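Local coordinates for ABC transporter sugar binding protein (Xanthomonas axonopodis pv. citri, PDB 3UOR) that probably binds maltose or related sugars in the periplasm as the solute-binding component of an ABC transporter, at residues M189-F194 against G228-M233; A201-D206 against L295-A300. One frame throughout, in Å; residues are numbered along the deposited sequence.

Contact 1 (M189-F194 against G228-M233); sequences MPLNEF and GFYDNM
A Met-aromatic contact between M189 and Y230, with two bridging waters beyond it, fastens the loop that follows strand 187-188 to helix 221-235. The S-CH3 end of M189 does the touching: CE lies 4.0 Å from CD1 of Y230, obliquely placed against the ring, and SD is 5.3 Å from the ring centroid. The two side chains run past one another in opposite directions. A bend at the last torsion of M189 (chi3 -66°) turns its methyl toward the helix, where CE also meets SD of M233 at 3.5 Å, the two methionines crossing at about a right angle. L191 approaches farther out along the tyrosine, its CD2 branch 3.6 Å from OH of Y230.

With CG anti to the backbone N (chi1 175°), the phenol of Y230 extends to the loop, but its oxygen meets the main chain through water. Water 1, at the ring edge and in its plane, bridges OH of Y230 and O of P190, 2.8 Å from each. Water 2, 3.0 Å from the same hydroxyl, donates to O of L191. Two successive carbonyls of the type I beta turn P190-E193 are thus tied to one hydroxyl, while the turn closes on itself through E193 N to P190 O, 3.1 Å.

Neighbouring elements complete the setting. The hydroxyl of Y234 binds O of M189 and its ring meets that of Y230 edge to face, while Q197 of helix 195-202 takes O of E193. Sulfur and aromatic groups pack a strand-to-helix connection against a neighbouring helix, and water links two of the turn carbonyls to the tyrosine: a beta turn packed on a helix within the alpha/beta fold of a periplasmic binding protein.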
ATOM      1  N   MET A 189      10.864 -10.967  -6.133  1.00 35.91           N
ATOM      2  CA  MET A 189       9.531 -10.871  -5.560  1.00 31.96           C
ATOM      3  C   MET A 189       9.412 -12.010  -4.547  1.00 44.21           C
ATOM      4  O   MET A 189       9.062 -13.134  -4.916  1.00 41.78           O
ATOM      5  CB  MET A 189       8.456 -11.084  -6.635  1.00 29.36           C
ATOM      6  CG  MET A 189       8.486 -10.109  -7.805  1.00 31.54           C
ATOM      7  SD  MET A 189       7.065 -10.303  -8.913  1.00 34.55           S
ATOM      8  CE  MET A 189       7.400 -11.962  -9.587  1.00 32.07           C
ATOM      9  N   PRO A 190       9.711 -11.734  -3.272  1.00 45.46           N
ATOM     10  CA  PRO A 190       9.707 -12.800  -2.258  1.00 41.08           C
ATOM     11  C   PRO A 190       8.354 -13.494  -2.163  1.00 37.41           C
ATOM     12  O   PRO A 190       7.340 -12.823  -2.055  1.00 39.82           O
ATOM     13  CB  PRO A 190      10.024 -12.059  -0.959  1.00 38.80           C
ATOM     14  CG  PRO A 190      10.696 -10.792  -1.393  1.00 44.79           C
ATOM     15  CD  PRO A 190      10.055 -10.420  -2.705  1.00 39.29           C
ATOM     16  N   LEU A 191       8.355 -14.826  -2.194  1.00 37.76           N
ATOM     17  CA  LEU A 191       7.133 -15.627  -2.239  1.00 39.95           C
ATOM     18  C   LEU A 191       6.263 -15.546  -0.976  1.00 44.72           C
ATOM     19  O   LEU A 191       5.099 -15.946  -0.997  1.00 41.85           O
ATOM     20  CB  LEU A 191       7.494 -17.085  -2.526  1.00 42.93           C
ATOM     21  CG  LEU A 191       7.894 -17.371  -3.975  1.00 38.43           C
ATOM     22  CD1 LEU A 191       8.513 -18.755  -4.124  1.00 40.38           C
ATOM     23  CD2 LEU A 191       6.684 -17.221  -4.889  1.00 31.06           C
ATOM     24  N   ASN A 192       6.829 -15.034   0.113  1.00 37.75           N
ATOM     25  CA  ASN A 192       6.091 -14.870   1.364  1.00 46.11           C
ATOM     26  C   ASN A 192       5.282 -13.571   1.411  1.00 45.96           C
ATOM     27  O   ASN A 192       4.527 -13.346   2.356  1.00 49.61           O
ATOM     28  CB  ASN A 192       7.055 -14.890   2.555  1.00 40.51           C
ATOM     29  CG  ASN A 192       8.100 -13.797   2.460  1.00 54.99           C
ATOM     30  OD1 ASN A 192       8.985 -13.846   1.604  1.00 60.35           O
ATOM     31  ND2 ASN A 192       7.993 -12.789   3.323  1.00 51.33           N
ATOM     32  N   GLU A 193       5.461 -12.703   0.419  1.00 42.73           N
ATOM     33  CA  GLU A 193       4.735 -11.430   0.373  1.00 37.76           C
ATOM     34  C   GLU A 193       3.572 -11.546  -0.595  1.00 41.86           C
ATOM     35  O   GLU A 193       3.678 -12.216  -1.616  1.00 44.91           O
ATOM     36  CB  GLU A 193       5.681 -10.289  -0.033  1.00 39.59           C
ATOM     37  CG  GLU A 193       6.886 -10.170   0.916  1.00 46.38           C
ATOM     38  CD  GLU A 193       7.914  -9.128   0.499  1.00 57.54           C
ATOM     39  OE1 GLU A 193       7.816  -8.563  -0.617  1.00 52.82           O
ATOM     40  OE2 GLU A 193       8.837  -8.881   1.302  1.00 66.59           O
ATOM     41  N   PHE A 194       2.454 -10.909  -0.271  1.00 35.97           N
ATOM     42  CA  PHE A 194       1.290 -10.953  -1.144  1.00 39.69           C
ATOM     43  C   PHE A 194       1.136  -9.723  -2.072  1.00 40.22           C
ATOM     44  O   PHE A 194       0.329  -9.747  -3.003  1.00 37.51           O
ATOM     45  CB  PHE A 194       0.026 -11.099  -0.296  1.00 31.29           C
ATOM     46  CG  PHE A 194      -0.289  -9.885   0.553  1.00 35.68           C
ATOM     47  CD1 PHE A 194      -0.946  -8.796   0.008  1.00 29.80           C
ATOM     48  CD2 PHE A 194       0.066  -9.840   1.899  1.00 36.12           C
ATOM     49  CE1 PHE A 194      -1.250  -7.676   0.782  1.00 34.47           C
ATOM     50  CE2 PHE A 194      -0.240  -8.731   2.687  1.00 37.64           C
ATOM     51  CZ  PHE A 194      -0.899  -7.644   2.125  1.00 35.98           C
ATOM     52  N   GLY A 228      -1.329 -16.193 -13.767  1.00 29.61           N
ATOM     53  CA  GLY A 228      -0.518 -16.658 -14.883  1.00 30.61           C
ATOM     54  C   GLY A 228       0.762 -15.853 -15.077  1.00 42.91           C
ATOM     55  O   GLY A 228       1.869 -16.417 -15.184  1.00 35.63           O
ATOM     56  N   PHE A 229       0.609 -14.528 -15.128  1.00 37.50           N
ATOM     57  CA  PHE A 229       1.733 -13.599 -15.340  1.00 31.84           C
ATOM     58  C   PHE A 229       2.758 -13.720 -14.196  1.00 31.39           C
ATOM     59  O   PHE A 229       3.961 -13.825 -14.425  1.00 29.93           O
ATOM     60  CB  PHE A 229       1.191 -12.160 -15.429  1.00 30.94           C
ATOM     61  CG  PHE A 229       2.242 -11.113 -15.685  1.00 37.29           C
ATOM     62  CD1 PHE A 229       2.982 -11.122 -16.862  1.00 34.74           C
ATOM     63  CD2 PHE A 229       2.450 -10.086 -14.768  1.00 36.11           C
ATOM     64  CE1 PHE A 229       3.940 -10.142 -17.107  1.00 41.49           C
ATOM     65  CE2 PHE A 229       3.393  -9.106 -14.997  1.00 30.86           C
ATOM     66  CZ  PHE A 229       4.147  -9.123 -16.175  1.00 35.33           C
ATOM     67  N   TYR A 230       2.264 -13.722 -12.961  1.00 25.20           N
ATOM     68  CA  TYR A 230       3.110 -13.842 -11.777  1.00 25.77           C
ATOM     69  C   TYR A 230       3.852 -15.206 -11.706  1.00 36.32           C
ATOM     70  O   TYR A 230       5.070 -15.258 -11.530  1.00 31.18           O
ATOM     71  CB  TYR A 230       2.227 -13.632 -10.538  1.00 22.78           C
ATOM     72  CG  TYR A 230       2.891 -13.835  -9.198  1.00 29.71           C
ATOM     73  CD1 TYR A 230       3.611 -12.801  -8.590  1.00 32.87           C
ATOM     74  CD2 TYR A 230       2.750 -15.037  -8.498  1.00 35.54           C
ATOM     75  CE1 TYR A 230       4.186 -12.971  -7.332  1.00 32.05           C
ATOM     76  CE2 TYR A 230       3.333 -15.217  -7.241  1.00 30.32           C
ATOM     77  CZ  TYR A 230       4.038 -14.173  -6.662  1.00 34.93           C
ATOM     78  OH  TYR A 230       4.615 -14.313  -5.422  1.00 36.71           O
ATOM     79  N   ASP A 231       3.129 -16.305 -11.855  1.00 36.62           N
ATOM     80  CA  ASP A 231       3.764 -17.636 -11.810  1.00 29.18           C
ATOM     81  C   ASP A 231       4.814 -17.777 -12.919  1.00 41.05           C
ATOM     82  O   ASP A 231       5.916 -18.295 -12.699  1.00 38.03           O
ATOM     83  CB  ASP A 231       2.700 -18.717 -11.953  1.00 33.32           C
ATOM     84  CG  ASP A 231       3.263 -20.123 -11.812  1.00 36.99           C
ATOM     85  OD1 ASP A 231       4.227 -20.322 -11.037  1.00 37.34           O
ATOM     86  OD2 ASP A 231       2.711 -21.031 -12.464  1.00 38.84           O
ATOM     87  N   ASN A 232       4.483 -17.292 -14.110  1.00 41.10           N
ATOM     88  CA  ASN A 232       5.393 -17.418 -15.250  1.00 35.97           C
ATOM     89  C   ASN A 232       6.801 -16.885 -14.964  1.00 43.12           C
ATOM     90  O   ASN A 232       7.774 -17.442 -15.447  1.00 40.13           O
ATOM     91  CB  ASN A 232       4.816 -16.729 -16.489  1.00 31.48           C
ATOM     92  CG  ASN A 232       5.659 -16.966 -17.722  1.00 39.93           C
ATOM     93  OD1 ASN A 232       5.811 -18.099 -18.176  1.00 39.96           O
ATOM     94  ND2 ASN A 232       6.205 -15.895 -18.280  1.00 35.96           N
ATOM     95  N   MET A 233       6.909 -15.804 -14.195  1.00 33.15           N
ATOM     96  CA  MET A 233       8.216 -15.206 -13.921  1.00 34.28           C
ATOM     97  C   MET A 233       9.130 -16.162 -13.150  1.00 38.31           C
ATOM     98  O   MET A 233      10.334 -16.177 -13.362  1.00 38.07           O
ATOM     99  CB  MET A 233       8.075 -13.902 -13.120  1.00 26.15           C
ATOM    100  CG  MET A 233       7.304 -12.790 -13.857  1.00 32.81           C
ATOM    101  SD  MET A 233       7.474 -11.200 -12.999  1.00 36.11           S
ATOM    102  CE  MET A 233       5.863 -10.521 -13.362  1.00 35.60           C
TER
HETATM  103  O   HOH W   1       5.765 -12.092  -4.259  1.00 39.88           O
HETATM  104  O   HOH W   2       3.463 -16.333  -3.472  1.00 42.49           O

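Contact 2 (A201-D206 against L295-A300); sequences ALQQDD and LGAGIA
Q203, just past the end of helix 195-202, hydrogen-bonds through its side-chain amide to the main chain of the 295-300 loop, within the alpha/beta fold of a periplasmic binding protein. NE2 of Q203 donates to O of A297 at 3.0 Å, with an N-H...O angle of 161°; the bond lies in the carbonyl plane, and the acceptor is only 6° out of the plane of the glutamine amide. The chain is extended beyond CG (chi2 175°), which carries the amide out to the loop, and CG itself comes to 3.3 Å from O of A297. NE2 also lies 3.8 Å from CA of G296.

Next to this polar grip is a small apolar one. CD1 of L202 meets CG1 of I299 at 3.9 Å, the two side chains crossing at about a right angle, and the same methyl lies near O of G298. The methyl of A297 rests against O of L202, a carbonyl that K369 takes as its acceptor.

Further out, both ends of the glutamine amide are engaged: OE1 accepts from NE1 of W166, and NE2 has a second acceptor in O of P290. These partners fix which way round the amide sits and limit its rotation. The loop in turn is tied down by R367 at O of G296, by a backbone bond between G298 and K369, and by T144 at O of I299. Water 3 adds a bridge between the two main chains, accepting from N of A297 at 2.9 Å and donating weakly to O of Q203 at 3.4 Å.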
ATOM      1  N   ALA A 201      -3.082  -8.294  -9.852  1.00 27.82           N
ATOM      2  CA  ALA A 201      -4.507  -8.645  -9.885  1.00 26.60           C
ATOM      3  C   ALA A 201      -5.379  -7.395  -9.895  1.00 34.47           C
ATOM      4  O   ALA A 201      -6.432  -7.355 -10.556  1.00 34.88           O
ATOM      5  CB  ALA A 201      -4.866  -9.540  -8.696  1.00 28.03           C
ATOM      6  N   LEU A 202      -4.939  -6.366  -9.169  1.00 28.39           N
ATOM      7  CA  LEU A 202      -5.624  -5.072  -9.202  1.00 31.40           C
ATOM      8  C   LEU A 202      -5.582  -4.399 -10.577  1.00 32.26           C
ATOM      9  O   LEU A 202      -6.366  -3.505 -10.828  1.00 34.04           O
ATOM     10  CB  LEU A 202      -5.061  -4.117  -8.153  1.00 25.06           C
ATOM     11  CG  LEU A 202      -5.359  -4.523  -6.727  1.00 25.77           C
ATOM     12  CD1 LEU A 202      -4.606  -3.610  -5.756  1.00 24.80           C
ATOM     13  CD2 LEU A 202      -6.830  -4.433  -6.531  1.00 24.28           C
ATOM     14  N   GLN A 203      -4.666  -4.811 -11.459  1.00 30.84           N
ATOM     15  CA  GLN A 203      -4.614  -4.219 -12.808  1.00 27.30           C
ATOM     16  C   GLN A 203      -5.671  -4.776 -13.770  1.00 34.71           C
ATOM     17  O   GLN A 203      -5.671  -4.424 -14.940  1.00 40.30           O
ATOM     18  CB  GLN A 203      -3.218  -4.373 -13.432  1.00 19.11           C
ATOM     19  CG  GLN A 203      -2.112  -3.723 -12.612  1.00 30.22           C
ATOM     20  CD  GLN A 203      -0.768  -3.991 -13.195  1.00 34.32           C
ATOM     21  OE1 GLN A 203      -0.578  -4.973 -13.924  1.00 35.27           O
ATOM     22  NE2 GLN A 203       0.188  -3.122 -12.895  1.00 29.87           N
ATOM     23  N   GLN A 204      -6.569  -5.631 -13.282  1.00 34.48           N
ATOM     24  CA  GLN A 204      -7.548  -6.288 -14.153  1.00 36.12           C
ATOM     25  C   GLN A 204      -8.881  -5.580 -14.016  1.00 38.14           C
ATOM     26  O   GLN A 204      -9.125  -4.939 -13.014  1.00 42.19           O
ATOM     27  CB  GLN A 204      -7.712  -7.769 -13.768  1.00 29.67           C
ATOM     28  CG  GLN A 204      -6.379  -8.565 -13.673  1.00 25.38           C
ATOM     29  CD  GLN A 204      -5.480  -8.359 -14.892  1.00 33.86           C
ATOM     30  OE1 GLN A 204      -5.927  -8.491 -16.033  1.00 37.81           O
ATOM     31  NE2 GLN A 204      -4.205  -8.024 -14.651  1.00 33.52           N
ATOM     32  N   ASP A 205      -9.761  -5.747 -14.994  1.00 35.01           N
ATOM     33  CA  ASP A 205     -11.037  -5.042 -15.012  1.00 46.28           C
ATOM     34  C   ASP A 205     -12.044  -5.599 -14.044  1.00 50.06           C
ATOM     35  O   ASP A 205     -12.990  -4.909 -13.661  1.00 54.13           O
ATOM     36  CB  ASP A 205     -11.650  -5.099 -16.404  1.00 57.94           C
ATOM     37  CG  ASP A 205     -10.973  -4.163 -17.363  1.00 72.54           C
ATOM     38  OD1 ASP A 205     -10.495  -3.104 -16.894  1.00 73.59           O
ATOM     39  OD2 ASP A 205     -10.909  -4.486 -18.570  1.00 76.33           O
ATOM     40  N   ASP A 206     -11.875  -6.857 -13.666  1.00 39.11           N
ATOM     41  CA  ASP A 206     -12.856  -7.436 -12.761  1.00 50.45           C
ATOM     42  C   ASP A 206     -12.393  -7.345 -11.309  1.00 46.25           C
ATOM     43  O   ASP A 206     -11.252  -6.999 -11.024  1.00 58.41           O
ATOM     44  CB  ASP A 206     -13.322  -8.848 -13.199  1.00 51.43           C
ATOM     45  CG  ASP A 206     -12.218  -9.890 -13.144  1.00 52.45           C
ATOM     46  OD1 ASP A 206     -11.055  -9.502 -12.909  1.00 50.01           O
ATOM     47  OD2 ASP A 206     -12.522 -11.099 -13.329  1.00 54.51           O
ATOM     48  N   LEU A 295       1.176   1.340 -18.471  1.00 32.31           N
ATOM     49  CA  LEU A 295       1.404   1.527 -17.052  1.00 36.60           C
ATOM     50  C   LEU A 295       0.089   1.284 -16.335  1.00 34.99           C
ATOM     51  O   LEU A 295      -0.940   1.835 -16.718  1.00 25.51           O
ATOM     52  CB  LEU A 295       1.919   2.937 -16.788  1.00 38.43           C
ATOM     53  CG  LEU A 295       3.335   3.145 -17.309  1.00 38.49           C
ATOM     54  CD1 LEU A 295       3.876   4.497 -16.846  1.00 31.79           C
ATOM     55  CD2 LEU A 295       4.185   2.023 -16.761  1.00 28.24           C
ATOM     56  N   GLY A 296       0.109   0.455 -15.301  1.00 33.70           N
ATOM     57  CA  GLY A 296      -1.135  -0.011 -14.730  1.00 29.77           C
ATOM     58  C   GLY A 296      -1.418   0.434 -13.314  1.00 27.03           C
ATOM     59  O   GLY A 296      -0.723   1.284 -12.750  1.00 26.15           O
ATOM     60  N   ALA A 297      -2.457  -0.158 -12.741  1.00 27.12           N
ATOM     61  CA  ALA A 297      -2.820   0.129 -11.360  1.00 29.23           C
ATOM     62  C   ALA A 297      -1.794  -0.470 -10.429  1.00 27.87           C
ATOM     63  O   ALA A 297      -0.881  -1.180 -10.855  1.00 29.52           O
ATOM     64  CB  ALA A 297      -4.185  -0.425 -11.047  1.00 26.76           C
ATOM     65  N   GLY A 298      -1.950  -0.173  -9.151  1.00 28.64           N
ATOM     66  CA  GLY A 298      -1.114  -0.744  -8.120  1.00 26.26           C
ATOM     67  C   GLY A 298      -1.908  -0.658  -6.841  1.00 27.74           C
ATOM     68  O   GLY A 298      -3.080  -0.269  -6.854  1.00 28.23           O
ATOM     69  N   ILE A 299      -1.277  -1.007  -5.735  1.00 26.38           N
ATOM     70  CA  ILE A 299      -1.953  -1.042  -4.430  1.00 28.98           C
ATOM     71  C   ILE A 299      -2.139   0.388  -3.875  1.00 29.93           C
ATOM     72  O   ILE A 299      -1.258   1.232  -4.027  1.00 26.53           O
ATOM     73  CB  ILE A 299      -1.092  -1.868  -3.457  1.00 27.79           C
ATOM     74  CG1 ILE A 299      -1.345  -3.363  -3.678  1.00 27.87           C
ATOM     75  CG2 ILE A 299      -1.384  -1.549  -2.025  1.00 36.32           C
ATOM     76  CD1 ILE A 299      -0.215  -4.203  -3.151  1.00 43.32           C
ATOM     77  N   ALA A 300      -3.278   0.649  -3.249  1.00 27.87           N
ATOM     78  CA  ALA A 300      -3.506   1.893  -2.523  1.00 30.20           C
ATOM     79  C   ALA A 300      -3.363   1.630  -1.035  1.00 31.36           C
ATOM     80  O   ALA A 300      -4.354   1.625  -0.296  1.00 26.89           O
ATOM     81  CB  ALA A 300      -4.883   2.434  -2.837  1.00 27.21           C
TER
HETATM   82  O   HOH W   3      -4.277  -1.296 -14.717  1.00 34.90           O

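Overall arrangement
Helix 195-202 joins the two contacts: it follows directly on the 189-194 loop of contact 1, and its C-terminal end supplies L202 to contact 2. Their centres are 15 Å apart and their nearest atoms about 5 Å, without touching. Both are buried, although contact 2 lies nearer the centre of the chain, at 12 Å against 17 Å. Contact 1 sets a loop against the side of a helix and relies on sulfur, an aromatic ring and water. Contact 2 sets a helix end against a second loop, with a direct side-chain-to-backbone hydrogen bond as its main polar link. W166 touches one segment of each, stacking on F229 and donating to Q203.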